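Local coordinates for protein PilX (Neisseria meningitidis, PDB 2OPE) that is a minor type IV pilin that probably modulates pilus-linked virulence properties such as bacterial aggregation and adhesion, at residues A[54-66]-A[75-88]. Residues are numbered along the deposited sequence; the frame is centred on the assembly and turned at random.
Sequences KIAEKYNVSVHFV and SLVGVPKTGTGYTL
The Tyr59 ring has Val79 C and Leu88 O at its edge; Pro80 CG meets CE2 of Tyr59 obliquely, and the Tyr86 side chain runs at about a right angle to that of Tyr59, its CD2 3.6 Å from Tyr59 OH. These rings sit at one end of an antiparallel hairpin, strands 59-65 and 75-80, which begins the pilin sheet; 59-65 is an edge strand of the sheet within the chain and 75-80 pairs on its other side with strand 89-93. At the far end the His64 ring has Ser75 O at its edge, and Val77 CG2 meets CD2 of His64 at 3.5 Å, obliquely to the ring. With CG of His64 beside its own backbone N (chi1 -55°) and the ring turned across that bond (chi2 -94°), NE2 reaches Ser62 OG at 2.6 Å, a hydrogen bond that restrains the ring's rotation. Three hydrogen-bonded pairs, Asn60-Val79, Ser62-Val77 and His64-Ser75, each close with two backbone bonds. On the face turned to helices 5-28 and 35-48, Leu76 CD2 leans 3.8 Å from Val63 CB; Val46 packs on Val61 and Val63, and Met16 on Leu76. Past Pro80 the pairing continues through Lys81 N, bonded to Lys58 O at 2.7 Å, and a type II turn follows from Lys81 to Thr84. Tyr59 OH donates to a water at 2.6 Å, and that water donates in turn to Leu88 O at 2.9 Å.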
# COMPACT_ATOMS: atom_id res chain seq x y z
N LYS A 54 2.65 16.90 -0.08
CA LYS A 54 3.22 16.61 -1.40
C LYS A 54 2.73 15.25 -1.94
O LYS A 54 2.30 15.15 -3.08
CB LYS A 54 4.76 16.70 -1.37
CG LYS A 54 5.30 18.16 -1.26
CD LYS A 54 6.85 18.28 -1.09
CE LYS A 54 7.66 18.25 -2.44
NZ LYS A 54 8.27 19.58 -2.97
N ILE A 55 2.74 14.20 -1.13
CA ILE A 55 2.38 12.88 -1.61
C ILE A 55 0.86 12.66 -1.70
O ILE A 55 0.35 12.09 -2.67
CB ILE A 55 3.10 11.76 -0.74
CG1 ILE A 55 4.59 12.07 -0.63
CG2 ILE A 55 2.88 10.35 -1.29
CD1 ILE A 55 5.25 12.37 -1.99
N ALA A 56 0.14 13.11 -0.68
CA ALA A 56 -1.32 12.95 -0.60
C ALA A 56 -2.07 13.59 -1.76
O ALA A 56 -3.14 13.14 -2.14
CB ALA A 56 -1.87 13.49 0.74
N GLU A 57 -1.52 14.67 -2.29
CA GLU A 57 -2.07 15.33 -3.45
C GLU A 57 -2.09 14.41 -4.67
O GLU A 57 -2.94 14.56 -5.56
CB GLU A 57 -1.16 16.49 -3.81
CG GLU A 57 -1.66 17.83 -3.42
CD GLU A 57 -0.67 18.90 -3.80
OE1 GLU A 57 -0.92 20.08 -3.45
OE2 GLU A 57 0.36 18.56 -4.43
N LYS A 58 -1.12 13.50 -4.73
CA LYS A 58 -0.85 12.77 -5.97
C LYS A 58 -1.26 11.30 -5.96
O LYS A 58 -1.48 10.74 -7.04
CB LYS A 58 0.63 12.86 -6.30
CG LYS A 58 1.11 14.27 -6.45
CD LYS A 58 2.62 14.40 -6.45
CE LYS A 58 3.00 15.87 -6.50
NZ LYS A 58 2.46 16.58 -7.74
N TYR A 59 -1.32 10.69 -4.77
CA TYR A 59 -1.53 9.25 -4.62
C TYR A 59 -2.68 8.90 -3.70
O TYR A 59 -2.93 9.61 -2.75
CB TYR A 59 -0.27 8.60 -4.08
CG TYR A 59 0.86 8.76 -5.01
CD1 TYR A 59 1.84 9.75 -4.81
CD2 TYR A 59 0.98 7.93 -6.12
CE1 TYR A 59 2.91 9.90 -5.67
CE2 TYR A 59 2.03 8.08 -6.98
CZ TYR A 59 2.99 9.07 -6.76
OH TYR A 59 4.02 9.18 -7.65
N ASN A 60 -3.36 7.78 -4.00
CA ASN A 60 -4.25 7.12 -3.03
C ASN A 60 -3.66 5.83 -2.45
O ASN A 60 -3.08 5.03 -3.16
CB ASN A 60 -5.62 6.86 -3.64
CG ASN A 60 -6.36 8.16 -3.96
OD1 ASN A 60 -6.42 9.09 -3.14
ND2 ASN A 60 -6.88 8.25 -5.15
N VAL A 61 -3.78 5.64 -1.14
CA VAL A 61 -3.31 4.40 -0.53
C VAL A 61 -4.51 3.59 0.02
O VAL A 61 -5.42 4.13 0.66
CB VAL A 61 -2.21 4.70 0.52
CG1 VAL A 61 -1.83 3.46 1.28
CG2 VAL A 61 -0.98 5.28 -0.18
N SER A 62 -4.53 2.28 -0.27
CA SER A 62 -5.64 1.44 0.21
C SER A 62 -5.08 0.12 0.70
O SER A 62 -3.97 -0.22 0.31
CB SER A 62 -6.68 1.25 -0.89
OG SER A 62 -6.02 0.80 -2.08
N VAL A 63 -5.84 -0.61 1.53
CA VAL A 63 -5.43 -1.91 2.15
C VAL A 63 -6.38 -3.03 1.62
O VAL A 63 -7.58 -2.82 1.38
CB VAL A 63 -5.43 -1.82 3.74
CG1 VAL A 63 -6.84 -1.47 4.26
CG2 VAL A 63 -4.97 -3.06 4.39
N HIS A 64 -5.83 -4.21 1.39
CA HIS A 64 -6.58 -5.24 0.69
C HIS A 64 -6.39 -6.58 1.36
O HIS A 64 -5.37 -6.82 1.97
CB HIS A 64 -6.15 -5.25 -0.80
CG HIS A 64 -6.30 -3.90 -1.46
ND1 HIS A 64 -7.43 -3.53 -2.16
CD2 HIS A 64 -5.49 -2.80 -1.44
CE1 HIS A 64 -7.29 -2.28 -2.58
NE2 HIS A 64 -6.12 -1.82 -2.17
N PHE A 65 -7.38 -7.44 1.26
CA PHE A 65 -7.44 -8.69 1.99
C PHE A 65 -7.83 -9.80 1.04
O PHE A 65 -8.76 -9.67 0.25
CB PHE A 65 -8.51 -8.59 3.09
CG PHE A 65 -8.29 -7.46 4.04
CD1 PHE A 65 -7.47 -7.64 5.17
CD2 PHE A 65 -8.82 -6.19 3.78
CE1 PHE A 65 -7.20 -6.58 6.02
CE2 PHE A 65 -8.58 -5.15 4.62
CZ PHE A 65 -7.75 -5.32 5.75
N VAL A 66 -7.15 -10.91 1.12
CA VAL A 66 -7.61 -12.04 0.34
C VAL A 66 -8.75 -12.70 1.09
O VAL A 66 -9.74 -13.10 0.49
CB VAL A 66 -6.47 -13.02 0.06
CG1 VAL A 66 -7.01 -14.38 -0.47
CG2 VAL A 66 -5.54 -12.38 -0.97
N SER A 75 -2.28 -6.50 2.02
CA SER A 75 -1.31 -5.71 1.29
C SER A 75 -1.79 -4.26 1.16
O SER A 75 -2.98 -3.96 1.25
CB SER A 75 -1.10 -6.33 -0.07
OG SER A 75 -2.30 -6.36 -0.75
N LEU A 76 -0.84 -3.36 0.98
CA LEU A 76 -1.13 -1.99 0.73
C LEU A 76 -0.85 -1.71 -0.72
O LEU A 76 0.17 -2.11 -1.25
CB LEU A 76 -0.26 -1.09 1.61
CG LEU A 76 -0.37 -1.25 3.12
CD1 LEU A 76 0.75 -0.41 3.84
CD2 LEU A 76 -1.75 -0.82 3.57
N VAL A 77 -1.76 -0.99 -1.37
CA VAL A 77 -1.58 -0.56 -2.75
C VAL A 77 -1.46 0.99 -2.80
O VAL A 77 -2.24 1.70 -2.20
CB VAL A 77 -2.78 -1.09 -3.61
CG1 VAL A 77 -2.77 -0.57 -4.99
CG2 VAL A 77 -2.78 -2.62 -3.61
N GLY A 78 -0.44 1.52 -3.46
CA GLY A 78 -0.31 2.97 -3.54
C GLY A 78 -0.39 3.31 -5.02
O GLY A 78 0.43 2.83 -5.80
N VAL A 79 -1.38 4.09 -5.44
CA VAL A 79 -1.44 4.41 -6.87
C VAL A 79 -1.76 5.86 -7.09
O VAL A 79 -2.33 6.53 -6.20
CB VAL A 79 -2.45 3.49 -7.63
CG1 VAL A 79 -2.03 2.03 -7.48
CG2 VAL A 79 -3.95 3.75 -7.17
N PRO A 80 -1.37 6.38 -8.25
CA PRO A 80 -1.59 7.79 -8.54
C PRO A 80 -3.08 8.10 -8.63
O PRO A 80 -3.84 7.26 -9.08
CB PRO A 80 -0.92 7.96 -9.91
CG PRO A 80 0.02 6.79 -10.03
CD PRO A 80 -0.64 5.69 -9.33
N LYS A 81 -3.49 9.28 -8.18
CA LYS A 81 -4.85 9.78 -8.38
C LYS A 81 -5.23 9.82 -9.87
O LYS A 81 -4.40 10.11 -10.73
CB LYS A 81 -4.98 11.19 -7.80
CG LYS A 81 -5.34 11.18 -6.32
CD LYS A 81 -4.90 12.42 -5.59
CE LYS A 81 -5.70 12.62 -4.31
NZ LYS A 81 -5.84 11.36 -3.57
N THR A 82 -6.51 9.55 -10.13
CA THR A 82 -7.05 9.43 -11.47
C THR A 82 -6.86 10.72 -12.24
O THR A 82 -7.24 11.79 -11.77
CB THR A 82 -8.58 9.08 -11.44
OG1 THR A 82 -8.73 7.68 -11.11
CG2 THR A 82 -9.24 9.32 -12.78
N GLY A 83 -6.22 10.59 -13.41
CA GLY A 83 -6.23 11.63 -14.45
C GLY A 83 -5.08 12.61 -14.35
O GLY A 83 -5.13 13.69 -14.93
N THR A 84 -4.03 12.22 -13.62
CA THR A 84 -2.92 13.12 -13.33
C THR A 84 -1.67 12.92 -14.17
O THR A 84 -0.72 13.69 -14.04
CB THR A 84 -2.50 13.02 -11.87
OG1 THR A 84 -1.82 11.77 -11.66
CG2 THR A 84 -3.71 13.12 -10.96
N GLY A 85 -1.66 11.91 -15.04
CA GLY A 85 -0.50 11.66 -15.87
C GLY A 85 0.56 10.83 -15.16
O GLY A 85 1.53 10.38 -15.77
N TYR A 86 0.39 10.58 -13.87
CA TYR A 86 1.37 9.75 -13.17
C TYR A 86 0.97 8.29 -13.32
O TYR A 86 -0.23 7.95 -13.40
CB TYR A 86 1.51 10.21 -11.70
CG TYR A 86 2.54 11.32 -11.45
CD1 TYR A 86 2.99 12.16 -12.45
CD2 TYR A 86 3.08 11.50 -10.18
CE1 TYR A 86 3.95 13.16 -12.18
CE2 TYR A 86 4.03 12.45 -9.90
CZ TYR A 86 4.47 13.28 -10.88
OH TYR A 86 5.43 14.23 -10.53
N THR A 87 1.99 7.43 -13.37
CA THR A 87 1.81 5.97 -13.53
C THR A 87 2.48 5.09 -12.44
O THR A 87 1.92 4.05 -12.02
CB THR A 87 2.37 5.50 -14.89
OG1 THR A 87 3.71 5.99 -15.03
CG2 THR A 87 1.50 6.00 -16.09
N LEU A 88 3.69 5.49 -12.01
CA LEU A 88 4.47 4.69 -11.10
C LEU A 88 3.64 4.45 -9.86
O LEU A 88 2.99 5.37 -9.36
CB LEU A 88 5.80 5.39 -10.72
CG LEU A 88 6.83 5.68 -11.82
CD1 LEU A 88 8.11 6.31 -11.31
CD2 LEU A 88 7.11 4.44 -12.68
O HOH W 1 3.65 8.08 -9.98